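Local atomic coordinates of acetaldehyde dehydrogenase (Acetylating) (Geobacillus thermoglucosidasius, PDB entry 5J78), a protein that catalyses the reversible conversion of acetaldehyde and coenzyme A to acetyl-CoA, with NAD as the probable electron acceptor. Residues 95-100 against 142-148; 149-153 against 217-221; 308-312 against 331-337; 345-351 against 366-372. All coordinates share one frame; numbering follows the deposited sequence.

Contact 1 (95-100 against 142-148). With ACT (acetate ion), chain I.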
loop_
_atom_site.group_PDB
_atom_site.type_symbol
_atom_site.label_atom_id
_atom_site.label_comp_id
_atom_site.label_asym_id
_atom_site.label_seq_id
_atom_site.Cartn_x
_atom_site.Cartn_y
_atom_site.Cartn_z
ATOM N N LYS A 95 11.802 -30.085 25.685
ATOM C CA LYS A 95 12.027 -29.034 24.712
ATOM C C LYS A 95 12.639 -27.796 25.387
ATOM O O LYS A 95 13.597 -27.229 24.869
ATOM C CB LYS A 95 10.714 -28.687 23.999
ATOM C CG LYS A 95 10.901 -27.989 22.655
ATOM C CD LYS A 95 9.605 -27.453 22.065
ATOM C CE LYS A 95 8.557 -28.545 21.812
ATOM N NZ LYS A 95 7.289 -27.878 21.323
ATOM N N ASN A 96 12.123 -27.390 26.553
ATOM C CA ASN A 96 12.684 -26.235 27.254
ATOM C C ASN A 96 14.103 -26.511 27.732
ATOM O O ASN A 96 14.944 -25.605 27.748
ATOM C CB ASN A 96 11.811 -25.816 28.451
ATOM C CG ASN A 96 10.510 -25.154 28.026
ATOM O OD1 ASN A 96 10.435 -24.532 26.973
ATOM N ND2 ASN A 96 9.489 -25.272 28.854
ATOM N N LEU A 97 14.355 -27.759 28.126
ATOM C CA LEU A 97 15.661 -28.159 28.629
ATOM C C LEU A 97 16.668 -28.221 27.482
ATOM O O LEU A 97 17.865 -28.007 27.684
ATOM C CB LEU A 97 15.570 -29.510 29.350
ATOM C CG LEU A 97 14.888 -29.525 30.724
ATOM C CD1 LEU A 97 14.765 -30.932 31.203
ATOM C CD2 LEU A 97 15.687 -28.672 31.723
ATOM N N PHE A 98 16.180 -28.508 26.277
ATOM C CA PHE A 98 17.025 -28.467 25.093
ATOM C C PHE A 98 17.527 -27.034 24.913
ATOM O O PHE A 98 18.709 -26.809 24.651
ATOM C CB PHE A 98 16.270 -28.964 23.839
ATOM C CG PHE A 98 16.994 -28.687 22.549
ATOM C CD1 PHE A 98 18.034 -29.496 22.129
ATOM C CD2 PHE A 98 16.646 -27.589 21.767
ATOM C CE1 PHE A 98 18.729 -29.214 20.931
ATOM C CE2 PHE A 98 17.332 -27.303 20.580
ATOM C CZ PHE A 98 18.376 -28.122 20.171
ATOM N N ALA A 99 16.644 -26.059 25.092
ATOM C CA ALA A 99 17.057 -24.674 24.941
ATOM C C ALA A 99 17.950 -24.264 26.089
ATOM O O ALA A 99 18.934 -23.544 25.905
ATOM C CB ALA A 99 15.867 -23.764 24.854
ATOM N N ALA A 100 17.628 -24.736 27.284
ATOM C CA ALA A 100 18.388 -24.333 28.454
ATOM C C ALA A 100 19.770 -24.992 28.514
ATOM O O ALA A 100 20.678 -24.428 29.114
ATOM C CB ALA A 100 17.617 -24.645 29.715
ATOM N N ASN A 142 6.085 -23.896 19.639
ATOM C CA ASN A 142 7.280 -23.957 20.489
ATOM C C ASN A 142 7.444 -22.647 21.240
ATOM O O ASN A 142 8.503 -22.008 21.180
ATOM C CB ASN A 142 8.551 -24.228 19.661
ATOM C CG ASN A 142 8.386 -25.363 18.678
ATOM O OD1 ASN A 142 7.818 -26.413 18.999
ATOM N ND2 ASN A 142 8.920 -25.169 17.466
ATOM N N PRO A 143 6.390 -22.220 21.938
ATOM C CA PRO A 143 6.386 -20.856 22.476
ATOM C C PRO A 143 7.512 -20.584 23.484
ATOM O O PRO A 143 8.273 -19.653 23.294
ATOM C CB PRO A 143 5.024 -20.743 23.155
ATOM C CG PRO A 143 4.530 -22.170 23.306
ATOM C CD PRO A 143 5.155 -22.956 22.244
ATOM N N THR A 144 7.642 -21.403 24.520
ATOM C CA THR A 144 8.531 -21.049 25.624
ATOM C C THR A 144 9.977 -21.441 25.317
ATOM O O THR A 144 10.901 -20.710 25.650
ATOM C CB THR A 144 8.048 -21.697 26.928
ATOM O OG1 THR A 144 8.080 -23.124 26.787
ATOM C CG2 THR A 144 6.612 -21.261 27.228
ATOM N N SER A 145 10.170 -22.558 24.623
ATOM C CA SER A 145 11.518 -22.996 24.277
ATOM C C SER A 145 12.202 -22.047 23.296
ATOM O O SER A 145 13.426 -21.856 23.379
ATOM C CB SER A 145 11.515 -24.402 23.684
ATOM O OG SER A 145 10.638 -24.522 22.585
ATOM N N THR A 146 11.420 -21.445 22.394
ATOM C CA THR A 146 11.969 -20.520 21.385
ATOM C C THR A 146 12.388 -19.199 22.048
ATOM O O THR A 146 13.371 -18.548 21.642
ATOM C CB THR A 146 10.957 -20.240 20.246
ATOM O OG1 THR A 146 10.564 -21.473 19.622
ATOM C CG2 THR A 146 11.576 -19.336 19.160
ATOM N N VAL A 147 11.634 -18.803 23.062
ATOM C CA VAL A 147 11.962 -17.626 23.842
ATOM C C VAL A 147 13.276 -17.836 24.561
ATOM O O VAL A 147 14.141 -16.940 24.569
ATOM C CB VAL A 147 10.870 -17.287 24.876
ATOM C CG1 VAL A 147 11.395 -16.323 25.925
ATOM C CG2 VAL A 147 9.655 -16.723 24.185
ATOM N N ILE A 148 13.419 -19.004 25.181
ATOM C CA ILE A 148 14.638 -19.327 25.917
ATOM C C ILE A 148 15.826 -19.307 24.952
ATOM O O ILE A 148 16.838 -18.654 25.201
ATOM C CB ILE A 148 14.517 -20.695 26.599
ATOM C CG1 ILE A 148 13.471 -20.642 27.725
ATOM C CG2 ILE A 148 15.865 -21.151 27.147
ATOM C CD1 ILE A 148 12.982 -21.988 28.158
HETATM C C ACT I . 7.472 -25.420 24.057
HETATM O O ACT I . 6.709 -26.000 23.263
HETATM O OXT ACT I . 8.199 -24.548 23.609
HETATM C CH3 ACT I . 7.552 -25.797 25.502
#
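Lys-95 NZ is gripped from several sides. It donates to Asn-142 OD1 at 2.8 Å and, at the same length, to O of a bound acetate. It also forms a salt bridge with Asp-268. The lysine chain bends at its third torsion (chi3 -60°), which turns the amine toward the acetate. Its CD passes the hydroxyl of Ser-145 on the way. The other acetate oxygen, OXT, sits at the start of the helix that follows Asn-142. Ser-145 OG donates to OXT at 2.6 Å, and Ser-145 N donates to it at 3.0 Å in a nearly straight bond (164°). Thr-144 N adds a weak bond. The acetate probably came from the crystallisation liquor. Even so, a helix N-terminus with Lys-95 and Lys-92 around it makes a plausible anion site. The two helices, 89-107 and 143-156, run almost exactly parallel here within the aldehyde dehydrogenase fold, with the axes of their short segments 8.3 Å apart. Asn-96 braces them at the next position. Its OD1 takes the hydroxyl of Thr-144, OG1, at 2.8 Å, in the carbonyl plane and on a lone pair. Its ND2 is spent on Ala-73 O of helix 55-84, so both ends of the amide are held and its rotation is fixed. One turn further on the contact becomes more apolar. Ala-99 CB presses on Ile-148 CG2 at 3.5 Å, a tight fit, and Ile-148 CD1 lies 4.0 Å from Asn-96 CB.

Contact 2 (149-153 against 217-221)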
loop_
_atom_site.group_PDB
_atom_site.type_symbol
_atom_site.label_atom_id
_atom_site.label_comp_id
_atom_site.label_asym_id
_atom_site.label_seq_id
_atom_site.Cartn_x
_atom_site.Cartn_y
_atom_site.Cartn_z
ATOM N N PHE A 149 15.670 -20.021 23.844
ATOM C CA PHE A 149 16.700 -20.125 22.808
ATOM C C PHE A 149 17.118 -18.739 22.296
ATOM O O PHE A 149 18.296 -18.390 22.326
ATOM C CB PHE A 149 16.175 -21.034 21.678
ATOM C CG PHE A 149 16.733 -20.718 20.320
ATOM C CD1 PHE A 149 18.075 -20.976 20.012
ATOM C CD2 PHE A 149 15.915 -20.181 19.342
ATOM C CE1 PHE A 149 18.588 -20.666 18.746
ATOM C CE2 PHE A 149 16.421 -19.866 18.082
ATOM C CZ PHE A 149 17.760 -20.108 17.786
ATOM N N LYS A 150 16.142 -17.930 21.887
ATOM C CA LYS A 150 16.429 -16.609 21.326
ATOM C C LYS A 150 16.991 -15.628 22.348
ATOM O O LYS A 150 17.862 -14.802 22.025
ATOM C CB LYS A 150 15.168 -16.029 20.678
ATOM C CG LYS A 150 14.807 -16.742 19.393
ATOM C CD LYS A 150 13.637 -16.089 18.661
ATOM C CE LYS A 150 13.402 -16.794 17.329
ATOM N NZ LYS A 150 12.235 -16.269 16.570
ATOM N N ALA A 151 16.504 -15.698 23.578
ATOM C CA ALA A 151 17.003 -14.786 24.604
ATOM C C ALA A 151 18.460 -15.066 24.907
ATOM O O ALA A 151 19.250 -14.132 25.036
ATOM C CB ALA A 151 16.171 -14.889 25.879
ATOM N N LEU A 152 18.814 -16.346 25.030
ATOM C CA LEU A 152 20.206 -16.727 25.277
ATOM C C LEU A 152 21.146 -16.255 24.133
ATOM O O LEU A 152 22.173 -15.651 24.392
ATOM C CB LEU A 152 20.331 -18.240 25.450
ATOM C CG LEU A 152 19.809 -18.857 26.753
ATOM C CD1 LEU A 152 19.798 -20.366 26.585
ATOM C CD2 LEU A 152 20.646 -18.405 27.944
ATOM N N ILE A 153 20.803 -16.542 22.877
ATOM C CA ILE A 153 21.708 -16.175 21.782
ATOM C C ILE A 153 21.727 -14.656 21.570
ATOM O O ILE A 153 22.752 -14.097 21.191
ATOM C CB ILE A 153 21.357 -16.883 20.440
ATOM C CG1 ILE A 153 19.985 -16.474 19.884
ATOM C CG2 ILE A 153 21.459 -18.420 20.572
ATOM C CD1 ILE A 153 19.764 -16.979 18.437
ATOM N N ILE A 217 15.072 -8.651 12.636
ATOM C CA ILE A 217 13.916 -9.494 12.940
ATOM C C ILE A 217 14.313 -10.971 12.839
ATOM O O ILE A 217 14.789 -11.418 11.794
ATOM C CB ILE A 217 12.737 -9.246 11.952
ATOM C CG1 ILE A 217 12.386 -7.765 11.872
ATOM C CG2 ILE A 217 11.476 -10.123 12.333
ATOM C CD1 ILE A 217 11.498 -7.404 10.697
ATOM N N LEU A 218 14.133 -11.715 13.924
ATOM C CA LEU A 218 14.124 -13.183 13.874
ATOM C C LEU A 218 12.685 -13.641 13.771
ATOM O O LEU A 218 11.929 -13.538 14.736
ATOM C CB LEU A 218 14.767 -13.799 15.110
ATOM C CG LEU A 218 16.232 -13.520 15.390
ATOM C CD1 LEU A 218 16.666 -14.381 16.571
ATOM C CD2 LEU A 218 17.099 -13.810 14.163
ATOM N N ALA A 219 12.313 -14.163 12.607
ATOM C CA ALA A 219 10.925 -14.480 12.327
ATOM C C ALA A 219 10.720 -15.992 12.262
ATOM O O ALA A 219 10.945 -16.633 11.226
ATOM C CB ALA A 219 10.497 -13.825 11.041
ATOM N N THR A 220 10.317 -16.560 13.389
ATOM C CA THR A 220 9.973 -17.968 13.447
ATOM C C THR A 220 8.457 -18.084 13.480
ATOM O O THR A 220 7.821 -17.812 14.490
ATOM C CB THR A 220 10.616 -18.643 14.658
ATOM O OG1 THR A 220 12.008 -18.307 14.673
ATOM C CG2 THR A 220 10.445 -20.167 14.582
ATOM N N GLY A 221 7.885 -18.486 12.353
ATOM C CA GLY A 221 6.438 -18.534 12.202
ATOM C C GLY A 221 6.063 -19.079 10.845
ATOM O O GLY A 221 6.919 -19.619 10.128
#
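Lys-150 NZ donates to Thr-220 OG1 at 2.8 Å, the firm bond of this contact. A second, weak bond goes to Leu-218 O, 3.3 Å from Lys-150 NZ. A third acceptor, also weakly bound, is Ile-137 O on strand 124-138. The buried amine thus has three oxygens around it, one hydroxyl and two backbone carbonyls. The lysine reaches them from helix 143-156 because its chain is fully extended beyond CG; chi1 of -72° starts it off beside the backbone N. Along the way CG and CD slide past Leu-218, whose side chain runs in the opposite direction; Leu-218 CD1 is 4.1 Å from Lys-150 CD. Ile-153 CD1 touches the same methyl more loosely, at 4.5 Å. Thr-220 OG1 is satisfied twice. It accepts from the lysine and is hydrogen-bonded to Thr-440 OG1 as well. The backbone of Leu-218 is paired with Ala-135 and Ile-137, which sets strand 216-219 alongside strand 124-138 in the parallel part of the sheet. This alpha/beta layering is in keeping with the Rossmann-like coenzyme-binding domain of the family. The helix is therefore tied to the strand end by one long polar arm with an apolar stem. Its buried nitrogen is met by neutral oxygens, firmly by Thr-220 OG1 and weakly by the carbonyls of Leu-218 and Ile-137; no carboxylate is among these partners.

Contact 3 (308-312 against 331-337)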
loop_
_atom_site.group_PDB
_atom_site.type_symbol
_atom_site.label_atom_id
_atom_site.label_comp_id
_atom_site.label_asym_id
_atom_site.label_seq_id
_atom_site.Cartn_x
_atom_site.Cartn_y
_atom_site.Cartn_z
ATOM N N LYS A 308 -12.086 -40.801 6.818
ATOM C CA LYS A 308 -12.596 -40.039 7.953
ATOM C C LYS A 308 -11.518 -39.118 8.524
ATOM O O LYS A 308 -11.783 -37.945 8.803
ATOM C CB LYS A 308 -13.123 -40.974 9.042
ATOM C CG LYS A 308 -14.490 -41.572 8.701
ATOM C CD LYS A 308 -14.998 -42.518 9.788
ATOM C CE LYS A 308 -16.318 -43.161 9.396
ATOM N NZ LYS A 308 -17.468 -42.223 9.549
ATOM N N VAL A 309 -10.306 -39.639 8.701
ATOM C CA VAL A 309 -9.228 -38.817 9.239
ATOM C C VAL A 309 -8.894 -37.682 8.239
ATOM O O VAL A 309 -8.725 -36.533 8.642
ATOM C CB VAL A 309 -7.981 -39.663 9.557
ATOM C CG1 VAL A 309 -6.774 -38.762 9.947
ATOM C CG2 VAL A 309 -8.285 -40.620 10.680
ATOM N N ALA A 310 -8.854 -38.000 6.944
ATOM C CA ALA A 310 -8.449 -37.032 5.928
ATOM C C ALA A 310 -9.357 -35.835 5.925
ATOM O O ALA A 310 -8.954 -34.745 5.519
ATOM C CB ALA A 310 -8.425 -37.653 4.553
ATOM N N SER A 311 -10.580 -36.038 6.390
ATOM C CA SER A 311 -11.599 -34.997 6.365
ATOM C C SER A 311 -11.349 -33.907 7.385
ATOM O O SER A 311 -11.840 -32.788 7.236
ATOM C CB SER A 311 -12.974 -35.618 6.611
ATOM O OG SER A 311 -13.177 -36.693 5.720
ATOM N N ILE A 312 -10.604 -34.242 8.433
ATOM C CA ILE A 312 -10.311 -33.271 9.475
ATOM C C ILE A 312 -8.846 -32.830 9.481
ATOM O O ILE A 312 -8.449 -32.048 10.338
ATOM C CB ILE A 312 -10.685 -33.829 10.868
ATOM C CG1 ILE A 312 -9.831 -35.044 11.235
ATOM C CG2 ILE A 312 -12.164 -34.197 10.901
ATOM C CD1 ILE A 312 -9.742 -35.271 12.722
ATOM N N ILE A 331 -7.457 -37.152 18.047
ATOM C CA ILE A 331 -7.670 -37.110 16.611
ATOM C C ILE A 331 -8.711 -38.153 16.194
ATOM O O ILE A 331 -9.584 -37.871 15.372
ATOM C CB ILE A 331 -6.360 -37.356 15.868
ATOM C CG1 ILE A 331 -5.376 -36.214 16.150
ATOM C CG2 ILE A 331 -6.583 -37.455 14.370
ATOM C CD1 ILE A 331 -3.972 -36.555 15.799
ATOM N N ALA A 332 -8.599 -39.360 16.750
ATOM C CA ALA A 332 -9.550 -40.441 16.446
ATOM C C ALA A 332 -10.976 -40.000 16.762
ATOM O O ALA A 332 -11.882 -40.152 15.950
ATOM C CB ALA A 332 -9.201 -41.684 17.234
ATOM N N GLU A 333 -11.148 -39.429 17.948
ATOM C CA GLU A 333 -12.438 -38.942 18.383
ATOM C C GLU A 333 -12.964 -37.892 17.421
ATOM O O GLU A 333 -14.145 -37.904 17.053
ATOM C CB GLU A 333 -12.334 -38.370 19.794
ATOM C CG GLU A 333 -13.672 -38.221 20.496
ATOM C CD GLU A 333 -13.536 -37.647 21.898
ATOM O OE1 GLU A 333 -12.438 -37.767 22.490
ATOM O OE2 GLU A 333 -14.528 -37.074 22.404
ATOM N N MET A 334 -12.073 -37.007 16.984
ATOM C CA MET A 334 -12.448 -35.900 16.109
ATOM C C MET A 334 -12.911 -36.423 14.772
ATOM O O MET A 334 -13.820 -35.872 14.156
ATOM C CB MET A 334 -11.265 -34.940 15.881
ATOM C CG MET A 334 -10.942 -34.041 17.038
ATOM S SD MET A 334 -9.601 -32.892 16.643
ATOM C CE MET A 334 -9.712 -31.814 18.077
ATOM N N ALA A 335 -12.246 -37.468 14.305
ATOM C CA ALA A 335 -12.577 -38.044 13.013
ATOM C C ALA A 335 -13.704 -39.062 13.169
ATOM O O ALA A 335 -14.186 -39.594 12.177
ATOM C CB ALA A 335 -11.350 -38.693 12.372
ATOM N N GLY A 336 -14.118 -39.329 14.410
ATOM C CA GLY A 336 -15.190 -40.281 14.667
ATOM C C GLY A 336 -14.850 -41.726 14.365
ATOM O O GLY A 336 -15.677 -42.483 13.839
ATOM N N ILE A 337 -13.629 -42.118 14.709
ATOM C CA ILE A 337 -13.214 -43.507 14.604
ATOM C C ILE A 337 -12.761 -43.872 16.000
ATOM O O ILE A 337 -12.547 -42.983 16.818
ATOM C CB ILE A 337 -12.084 -43.713 13.554
ATOM C CG1 ILE A 337 -10.727 -43.231 14.089
ATOM C CG2 ILE A 337 -12.429 -42.987 12.234
ATOM C CD1 ILE A 337 -9.563 -43.473 13.126
#
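A Schellman motif at Gly-336 ends helix 328-335, and this helix end packs across helix 303-313, the short segments 331-335 and 308-312 lying at nearly a right angle (95°). Gly-336 takes a positive phi, and Ile-337 N bonds back to Ala-332 O at 2.9 Å. The turn brings Ile-337 round to the other helix. There its CG2 lies 3.6 Å from Lys-308 CD, the two side chains sliding past each other in opposite directions. Its other tip, CD1, meets Val-309 CG2 at 4.0 Å. Ala-335 fills the centre: its CB sits 3.8 Å from Val-309 CA, and so small a side chain lets the backbones come close. Ile-312 closes the far end. Its CG1 stands between the backbone N and the carbonyl carbon (chi1 64°), which aims CD1 across at Met-334 CB, 3.5 Å away. Ile-312 CD1 also touches Ala-335 CB at 3.8 Å and Ile-331 CG2 at 4.2 Å. Cutting Ile-312 back to an alanine would probably open a gap beside Met-334 CB and take from Ile-331 CG2 this neighbour. The contact is apolar and lies near the periphery of the chain. Val-309 also touches Leu-301 and Phe-359. Val-309 and Ile-331 reach Ile-367, and Ile-331 meets Leu-346 too, so both helices pack on the face of the parallel sheet that carries Leu-346 and Ile-367, near the start of these strands.

Contact 4 (345-351 against 366-372). Unlike the reference sequence in segment 366-372: Ile-372 (reference Thr).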
loop_
_atom_site.group_PDB
_atom_site.type_symbol
_atom_site.label_atom_id
_atom_site.label_comp_id
_atom_site.label_asym_id
_atom_site.label_seq_id
_atom_site.Cartn_x
_atom_site.Cartn_y
_atom_site.Cartn_z
ATOM N N LEU A 345 0.762 -43.489 17.342
ATOM C CA LEU A 345 0.665 -42.708 16.122
ATOM C C LEU A 345 -0.205 -43.435 15.131
ATOM O O LEU A 345 -0.282 -44.663 15.138
ATOM C CB LEU A 345 2.053 -42.435 15.521
ATOM C CG LEU A 345 2.847 -43.602 14.927
ATOM C CD1 LEU A 345 4.050 -43.099 14.138
ATOM C CD2 LEU A 345 3.307 -44.541 16.018
ATOM N N LEU A 346 -0.883 -42.643 14.312
ATOM C CA LEU A 346 -1.643 -43.106 13.173
ATOM C C LEU A 346 -0.807 -43.103 11.917
ATOM O O LEU A 346 -0.107 -42.129 11.645
ATOM C CB LEU A 346 -2.856 -42.198 12.955
ATOM C CG LEU A 346 -3.739 -41.950 14.169
ATOM C CD1 LEU A 346 -4.958 -41.102 13.766
ATOM C CD2 LEU A 346 -4.186 -43.293 14.775
ATOM N N VAL A 347 -0.915 -44.176 11.142
ATOM C CA VAL A 347 -0.209 -44.322 9.878
ATOM C C VAL A 347 -1.212 -44.613 8.761
ATOM O O VAL A 347 -2.221 -45.291 8.973
ATOM C CB VAL A 347 0.830 -45.446 9.931
ATOM C CG1 VAL A 347 1.544 -45.572 8.585
ATOM C CG2 VAL A 347 1.814 -45.217 11.064
ATOM N N ALA A 348 -0.931 -44.088 7.574
ATOM C CA ALA A 348 -1.822 -44.228 6.423
ATOM C C ALA A 348 -1.024 -44.464 5.160
ATOM O O ALA A 348 -0.250 -43.598 4.719
ATOM C CB ALA A 348 -2.699 -42.992 6.253
ATOM N N GLU A 349 -1.238 -45.632 4.568
ATOM C CA GLU A 349 -0.578 -46.002 3.329
ATOM C C GLU A 349 -1.097 -45.091 2.238
ATOM O O GLU A 349 -2.290 -44.818 2.167
ATOM C CB GLU A 349 -0.823 -47.473 3.008
ATOM C CG GLU A 349 -0.011 -48.002 1.846
ATOM C CD GLU A 349 -0.004 -49.520 1.791
ATOM O OE1 GLU A 349 -0.124 -50.162 2.859
ATOM O OE2 GLU A 349 0.125 -50.071 0.678
ATOM N N GLU A 350 -0.187 -44.575 1.418
ATOM C CA GLU A 350 -0.548 -43.547 0.452
ATOM C C GLU A 350 0.283 -43.741 -0.794
ATOM O O GLU A 350 1.355 -44.355 -0.732
ATOM C CB GLU A 350 -0.333 -42.157 1.065
ATOM C CG GLU A 350 -1.169 -41.035 0.453
ATOM C CD GLU A 350 -2.664 -41.139 0.780
ATOM O OE1 GLU A 350 -3.093 -42.109 1.462
ATOM O OE2 GLU A 350 -3.414 -40.233 0.353
ATOM N N THR A 351 -0.215 -43.236 -1.924
ATOM C CA THR A 351 0.531 -43.288 -3.182
ATOM C C THR A 351 0.648 -41.913 -3.854
ATOM O O THR A 351 1.575 -41.692 -4.624
ATOM C CB THR A 351 -0.119 -44.273 -4.183
ATOM O OG1 THR A 351 -1.427 -43.805 -4.541
ATOM C CG2 THR A 351 -0.216 -45.668 -3.570
ATOM N N PRO A 366 0.575 -36.467 15.296
ATOM C CA PRO A 366 1.084 -37.838 15.226
ATOM C C PRO A 366 0.364 -38.647 14.142
ATOM O O PRO A 366 -0.243 -39.692 14.397
ATOM C CB PRO A 366 0.825 -38.382 16.637
ATOM C CG PRO A 366 0.408 -37.224 17.456
ATOM C CD PRO A 366 -0.187 -36.238 16.530
ATOM N N ILE A 367 0.445 -38.127 12.921
ATOM C CA ILE A 367 -0.019 -38.795 11.714
ATOM C C ILE A 367 1.133 -38.849 10.731
ATOM O O ILE A 367 1.820 -37.852 10.500
ATOM C CB ILE A 367 -1.204 -38.071 11.053
ATOM C CG1 ILE A 367 -2.320 -37.871 12.068
ATOM C CG2 ILE A 367 -1.684 -38.855 9.841
ATOM C CD1 ILE A 367 -3.511 -37.039 11.571
ATOM N N LEU A 368 1.295 -40.007 10.116
ATOM C CA LEU A 368 2.418 -40.300 9.259
ATOM C C LEU A 368 1.903 -40.956 7.986
ATOM O O LEU A 368 1.136 -41.915 8.064
ATOM C CB LEU A 368 3.388 -41.216 10.012
ATOM C CG LEU A 368 4.835 -41.316 9.582
ATOM C CD1 LEU A 368 5.501 -39.940 9.468
ATOM C CD2 LEU A 368 5.577 -42.181 10.580
ATOM N N ALA A 369 2.282 -40.434 6.822
ATOM C CA ALA A 369 2.004 -41.123 5.551
ATOM C C ALA A 369 3.028 -42.226 5.330
ATOM O O ALA A 369 4.156 -42.130 5.805
ATOM C CB ALA A 369 2.017 -40.153 4.384
ATOM N N PHE A 370 2.630 -43.265 4.595
ATOM C CA PHE A 370 3.473 -44.435 4.355
ATOM C C PHE A 370 3.517 -44.778 2.869
ATOM O O PHE A 370 2.515 -45.225 2.305
ATOM C CB PHE A 370 2.940 -45.632 5.153
ATOM C CG PHE A 370 3.863 -46.820 5.179
ATOM C CD1 PHE A 370 3.829 -47.776 4.175
ATOM C CD2 PHE A 370 4.745 -46.994 6.222
ATOM C CE1 PHE A 370 4.670 -48.870 4.213
ATOM C CE2 PHE A 370 5.594 -48.093 6.259
ATOM C CZ PHE A 370 5.552 -49.028 5.260
ATOM N N TYR A 371 4.674 -44.574 2.245
ATOM C CA TYR A 371 4.832 -44.803 0.808
ATOM C C TYR A 371 5.760 -45.972 0.575
ATOM O O TYR A 371 6.835 -46.064 1.183
ATOM C CB TYR A 371 5.392 -43.574 0.084
ATOM C CG TYR A 371 4.495 -42.360 0.050
ATOM C CD1 TYR A 371 4.479 -41.455 1.105
ATOM C CD2 TYR A 371 3.698 -42.095 -1.052
ATOM C CE1 TYR A 371 3.668 -40.324 1.069
ATOM C CE2 TYR A 371 2.888 -40.972 -1.100
ATOM C CZ TYR A 371 2.876 -40.090 -0.034
ATOM O OH TYR A 371 2.063 -38.975 -0.071
ATOM N N ILE A 372 5.334 -46.846 -0.330
ATOM C CA ILE A 372 6.136 -47.978 -0.797
ATOM C C ILE A 372 6.930 -47.579 -2.031
ATOM O O ILE A 372 6.373 -46.998 -2.961
ATOM C CB ILE A 372 5.266 -49.202 -1.192
ATOM C CG1 ILE A 372 3.976 -49.290 -0.367
ATOM C CG2 ILE A 372 6.084 -50.494 -1.087
ATOM C CD1 ILE A 372 4.197 -49.614 1.035
#
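Tyr-371 turns its ring back beside its own backbone N (chi1 -66°), while Glu-350 sends CG away from its backbone N (chi1 -156°), and the two side chains come to lie side by side, pointing the same way. A bend at the second torsion of Glu-350 then leads its carboxylate off. Glu-350 CB stands over one face of the ring in a CH-pi contact, 4.3 Å from the centroid of Tyr-371 and 23° off the ring normal. The carbonyl oxygen of Thr-351 lies at the ring edge, in its plane. Tyr-371 OH bonds to Glu-352 O. Losing the ring of Tyr-371 to a leucine is likely to leave Glu-352 O without its hydroxyl partner and Glu-350 CB without its aromatic cover. The backbones pair in parallel from Leu-346 with Ile-367 to Glu-349 with Phe-370. Leu-346 N donates to Pro-366 O at 3.0 Å, and Leu-368 then bonds to Leu-346 O through its N and to Ala-348 N through its O. Phe-370 does the same two residues on. Its N reaches Ala-348 O at 2.9 Å, and its O takes Glu-350 N at 2.9 Å. On the face with Val-347 and Phe-370, Val-347 CG1 meets Phe-370 CB at 3.7 Å. Leu-345 CD1 meets Leu-368 CD2 at 4.0 Å. Helix 286-295 covers the Phe-370 ring. Phe-359 packs on Ala-348 and Ile-367 of the other face. Strands 298-300 and 276-282 flank the pair, which makes it an inner part of the seven-stranded parallel sheet, consistent with the catalytic domain of the aldehyde dehydrogenase fold.

Contacts 1 and 2 are buried near the centre of the chain and share helix 143-156; they touch where Ala-99 meets Phe-149 and Leu-152. Both centre on a lysine amine that draws on several partners, with some apolar packing beside it. Contacts 3 and 4 form a second group, their centres about 29 to 35 Å from the centres of the first pair. They also touch, through Val-309 and Ile-331 against Leu-346, Pro-366 and Ile-367. Contact 4 is sheet interior, built on backbone bonds with mostly apolar side chains and glutamates toward the C-terminal end of strand 345-349. Contact 3 lies further out, partly exposed, and relies on methyl contacts between two helices on one face of that sheet.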